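Local coordinates for protein pngf-ii (Elizabethkingia meningoseptica, PDB 4R4X) that probably removes N-linked glycans from glycoproteins by cleaving the bond between the sugar chain and its asparagine, as a bacterial peptide:N-glycosidase, at residues Asp250-Pro255 against Leu294-Leu299. Numbering follows the deposited sequence.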
ATOM      1  N   ASP A 250       7.432 -13.627  -6.228  1.00 14.78           N
ATOM      2  CA  ASP A 250       6.737 -13.673  -4.945  1.00 15.52           C
ATOM      3  C   ASP A 250       7.392 -12.678  -4.017  1.00 14.95           C
ATOM      4  O   ASP A 250       8.617 -12.559  -3.992  1.00 14.46           O
ATOM      5  CB  ASP A 250       6.894 -15.051  -4.284  1.00 17.70           C
ATOM      6  CG  ASP A 250       5.635 -15.907  -4.336  1.00 20.42           C
ATOM      7  OD1 ASP A 250       4.529 -15.428  -4.661  1.00 24.34           O
ATOM      8  OD2 ASP A 250       5.758 -17.105  -4.023  1.00 21.35           O
ATOM      9  N   VAL A 251       6.572 -11.995  -3.242  1.00 14.10           N
ATOM     10  CA  VAL A 251       6.992 -11.357  -2.008  1.00 13.65           C
ATOM     11  C   VAL A 251       6.451 -12.271  -0.921  1.00 13.35           C
ATOM     12  O   VAL A 251       5.255 -12.620  -0.917  1.00 13.31           O
ATOM     13  CB  VAL A 251       6.416  -9.953  -1.857  1.00 13.29           C
ATOM     14  CG1 VAL A 251       6.873  -9.328  -0.552  1.00 13.43           C
ATOM     15  CG2 VAL A 251       6.823  -9.094  -3.044  1.00 14.05           C
ATOM     16  N   PHE A 252       7.346 -12.698  -0.039  1.00 13.09           N
ATOM     17  CA  PHE A 252       7.032 -13.726   0.934  1.00 13.43           C
ATOM     18  C   PHE A 252       7.566 -13.359   2.300  1.00 13.34           C
ATOM     19  O   PHE A 252       8.457 -12.514   2.425  1.00 12.03           O
ATOM     20  CB  PHE A 252       7.588 -15.094   0.498  1.00 14.16           C
ATOM     21  CG  PHE A 252       9.088 -15.157   0.379  1.00 13.88           C
ATOM     22  CD1 PHE A 252       9.721 -14.827  -0.803  1.00 13.76           C
ATOM     23  CD2 PHE A 252       9.867 -15.568   1.458  1.00 14.07           C
ATOM     24  CE1 PHE A 252      11.112 -14.879  -0.914  1.00 14.15           C
ATOM     25  CE2 PHE A 252      11.248 -15.648   1.349  1.00 14.68           C
ATOM     26  CZ  PHE A 252      11.880 -15.280   0.161  1.00 14.75           C
ATOM     27  N   ILE A 253       6.965 -13.959   3.311  1.00 14.36           N
ATOM     28  CA  ILE A 253       7.492 -13.948   4.669  1.00 14.18           C
ATOM     29  C   ILE A 253       7.700 -15.391   5.113  1.00 14.13           C
ATOM     30  O   ILE A 253       7.111 -16.332   4.548  1.00 14.13           O
ATOM     31  CB  ILE A 253       6.599 -13.173   5.673  1.00 14.75           C
ATOM     32  CG1 ILE A 253       5.201 -13.773   5.752  1.00 14.08           C
ATOM     33  CG2 ILE A 253       6.503 -11.699   5.276  1.00 16.14           C
ATOM     34  CD1 ILE A 253       4.322 -13.207   6.843  1.00 14.42           C
ATOM     35  N   ILE A 254       8.539 -15.572   6.138  1.00 14.40           N
ATOM     36  CA  ILE A 254       8.892 -16.895   6.599  1.00 14.20           C
ATOM     37  C   ILE A 254       8.360 -17.102   8.024  1.00 15.04           C
ATOM     38  O   ILE A 254       8.929 -16.555   8.986  1.00 15.17           O
ATOM     39  CB  ILE A 254      10.420 -17.118   6.545  1.00 14.65           C
ATOM     40  CG1 ILE A 254      10.916 -16.990   5.105  1.00 15.15           C
ATOM     41  CG2 ILE A 254      10.768 -18.500   7.092  1.00 14.36           C
ATOM     42  CD1 ILE A 254      12.411 -17.014   4.937  1.00 15.37           C
ATOM     43  N   PRO A 255       7.276 -17.880   8.181  1.00 14.93           N
ATOM     44  CA  PRO A 255       6.861 -18.180   9.576  1.00 15.58           C
ATOM     45  C   PRO A 255       7.847 -19.107  10.294  1.00 15.58           C
ATOM     46  O   PRO A 255       8.194 -20.170   9.776  1.00 16.24           O
ATOM     47  CB  PRO A 255       5.502 -18.868   9.417  1.00 15.70           C
ATOM     48  CG  PRO A 255       5.103 -18.629   7.994  1.00 16.19           C
ATOM     49  CD  PRO A 255       6.363 -18.487   7.205  1.00 15.45           C
ATOM     50  N   LEU A 294       6.469 -25.192   9.196  1.00 14.33           N
ATOM     51  CA  LEU A 294       5.513 -24.379   8.456  1.00 14.80           C
ATOM     52  C   LEU A 294       6.104 -23.935   7.112  1.00 14.60           C
ATOM     53  O   LEU A 294       7.276 -23.549   7.041  1.00 13.91           O
ATOM     54  CB  LEU A 294       5.154 -23.127   9.237  1.00 14.67           C
ATOM     55  CG  LEU A 294       4.417 -23.366  10.543  1.00 15.60           C
ATOM     56  CD1 LEU A 294       4.275 -22.045  11.263  1.00 15.78           C
ATOM     57  CD2 LEU A 294       3.079 -24.060  10.348  1.00 15.68           C
ATOM     58  N   PRO A 295       5.288 -23.972   6.046  1.00 14.61           N
ATOM     59  CA  PRO A 295       5.738 -23.490   4.742  1.00 14.26           C
ATOM     60  C   PRO A 295       5.729 -21.967   4.723  1.00 13.72           C
ATOM     61  O   PRO A 295       5.116 -21.362   5.593  1.00 13.85           O
ATOM     62  CB  PRO A 295       4.692 -24.073   3.775  1.00 14.69           C
ATOM     63  CG  PRO A 295       3.457 -24.234   4.597  1.00 15.10           C
ATOM     64  CD  PRO A 295       3.898 -24.467   6.011  1.00 14.87           C
ATOM     65  N   PHE A 296       6.398 -21.335   3.759  1.00 13.40           N
ATOM     66  CA  PHE A 296       6.388 -19.876   3.726  1.00 12.78           C
ATOM     67  C   PHE A 296       5.017 -19.323   3.283  1.00 13.55           C
ATOM     68  O   PHE A 296       4.182 -20.057   2.721  1.00 13.67           O
ATOM     69  CB  PHE A 296       7.550 -19.307   2.898  1.00 13.39           C
ATOM     70  CG  PHE A 296       7.400 -19.433   1.416  1.00 13.13           C
ATOM     71  CD1 PHE A 296       6.798 -18.420   0.678  1.00 14.46           C
ATOM     72  CD2 PHE A 296       7.893 -20.542   0.738  1.00 13.62           C
ATOM     73  CE1 PHE A 296       6.673 -18.520  -0.697  1.00 14.16           C
ATOM     74  CE2 PHE A 296       7.790 -20.645  -0.645  1.00 13.55           C
ATOM     75  CZ  PHE A 296       7.178 -19.626  -1.369  1.00 13.99           C
ATOM     76  N   ILE A 297       4.789 -18.051   3.602  1.00 13.01           N
ATOM     77  CA  ILE A 297       3.572 -17.332   3.221  1.00 13.62           C
ATOM     78  C   ILE A 297       3.901 -16.357   2.102  1.00 13.94           C
ATOM     79  O   ILE A 297       4.842 -15.525   2.230  1.00 13.54           O
ATOM     80  CB  ILE A 297       2.987 -16.605   4.424  1.00 13.75           C
ATOM     81  CG1 ILE A 297       2.419 -17.655   5.391  1.00 13.99           C
ATOM     82  CG2 ILE A 297       1.893 -15.582   4.059  1.00 14.01           C
ATOM     83  CD1 ILE A 297       1.942 -17.067   6.675  1.00 15.09           C
ATOM     84  N   GLU A 298       3.113 -16.445   1.032  1.00 13.52           N
ATOM     85  CA  GLU A 298       3.166 -15.470  -0.075  1.00 13.92           C
ATOM     86  C   GLU A 298       2.374 -14.218   0.270  1.00 13.16           C
ATOM     87  O   GLU A 298       1.131 -14.261   0.358  1.00 12.91           O
ATOM     88  CB  GLU A 298       2.563 -16.069  -1.349  1.00 15.07           C
ATOM     89  CG  GLU A 298       3.219 -17.326  -1.786  1.00 16.79           C
ATOM     90  CD  GLU A 298       2.603 -17.925  -3.031  1.00 18.33           C
ATOM     91  OE1 GLU A 298       1.359 -18.039  -3.110  1.00 19.73           O
ATOM     92  OE2 GLU A 298       3.374 -18.296  -3.932  1.00 21.34           O
ATOM     93  N   LEU A 299       3.048 -13.098   0.514  1.00 12.75           N
ATOM     94  CA  LEU A 299       2.308 -11.831   0.667  1.00 12.47           C
ATOM     95  C   LEU A 299       1.634 -11.437  -0.647  1.00 13.69           C
ATOM     96  O   LEU A 299       0.497 -10.980  -0.640  1.00 14.57           O
ATOM     97  CB  LEU A 299       3.220 -10.685   1.107  1.00 12.47           C
ATOM     98  CG  LEU A 299       3.960 -10.823   2.433  1.00 12.17           C
ATOM     99  CD1 LEU A 299       4.593  -9.469   2.789  1.00 12.64           C
ATOM    100  CD2 LEU A 299       2.996 -11.274   3.544  1.00 12.57           C
TER
HETATM  101  O   HOH W   1       8.598 -21.128   6.981  1.00 13.50           O
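I253 lies alongside I297 with both side chains pointing the same way, CG1 of I253 3.8 Å from CB of I297. A chi1 of 60° puts CG1 of I253 between its backbone N and carbonyl carbon, where it reaches I297, and leaves CG2 for L299. L299 crosses I253 at about a right angle; its CD1 touches both CG2 of I253 and CG1 of V251, while CD2 stays on I253. Further along, the ring of P255 fills the notch between the P295 carbonyl and the tip of I297, where CG of P255 is 3.8 Å from CD1 of I297. The backbones form an antiparallel ladder: N of I253 bonds to O of I297 at 2.9 Å, and N of I297 to O of I253 at 3.0 Å. These neighbouring strands belong to one of the two jelly-roll domains of the PNGase F family, and strand 297-303 also pairs with strand 493-504 of the C-terminal region. On the face carrying F252 and E298, CD1 of F296 presses on CB of F252 at 3.4 Å, their ring planes 63° apart. CE1, at the F296 ring edge, is 3.7 Å from OD2 of D250, which lies in the ring plane and 2.7 Å from OE2 of E298. OE1 of E298 makes a salt bridge to R301 and a hydrogen bond to S531; OE2 is hydrogen-bonded to T386.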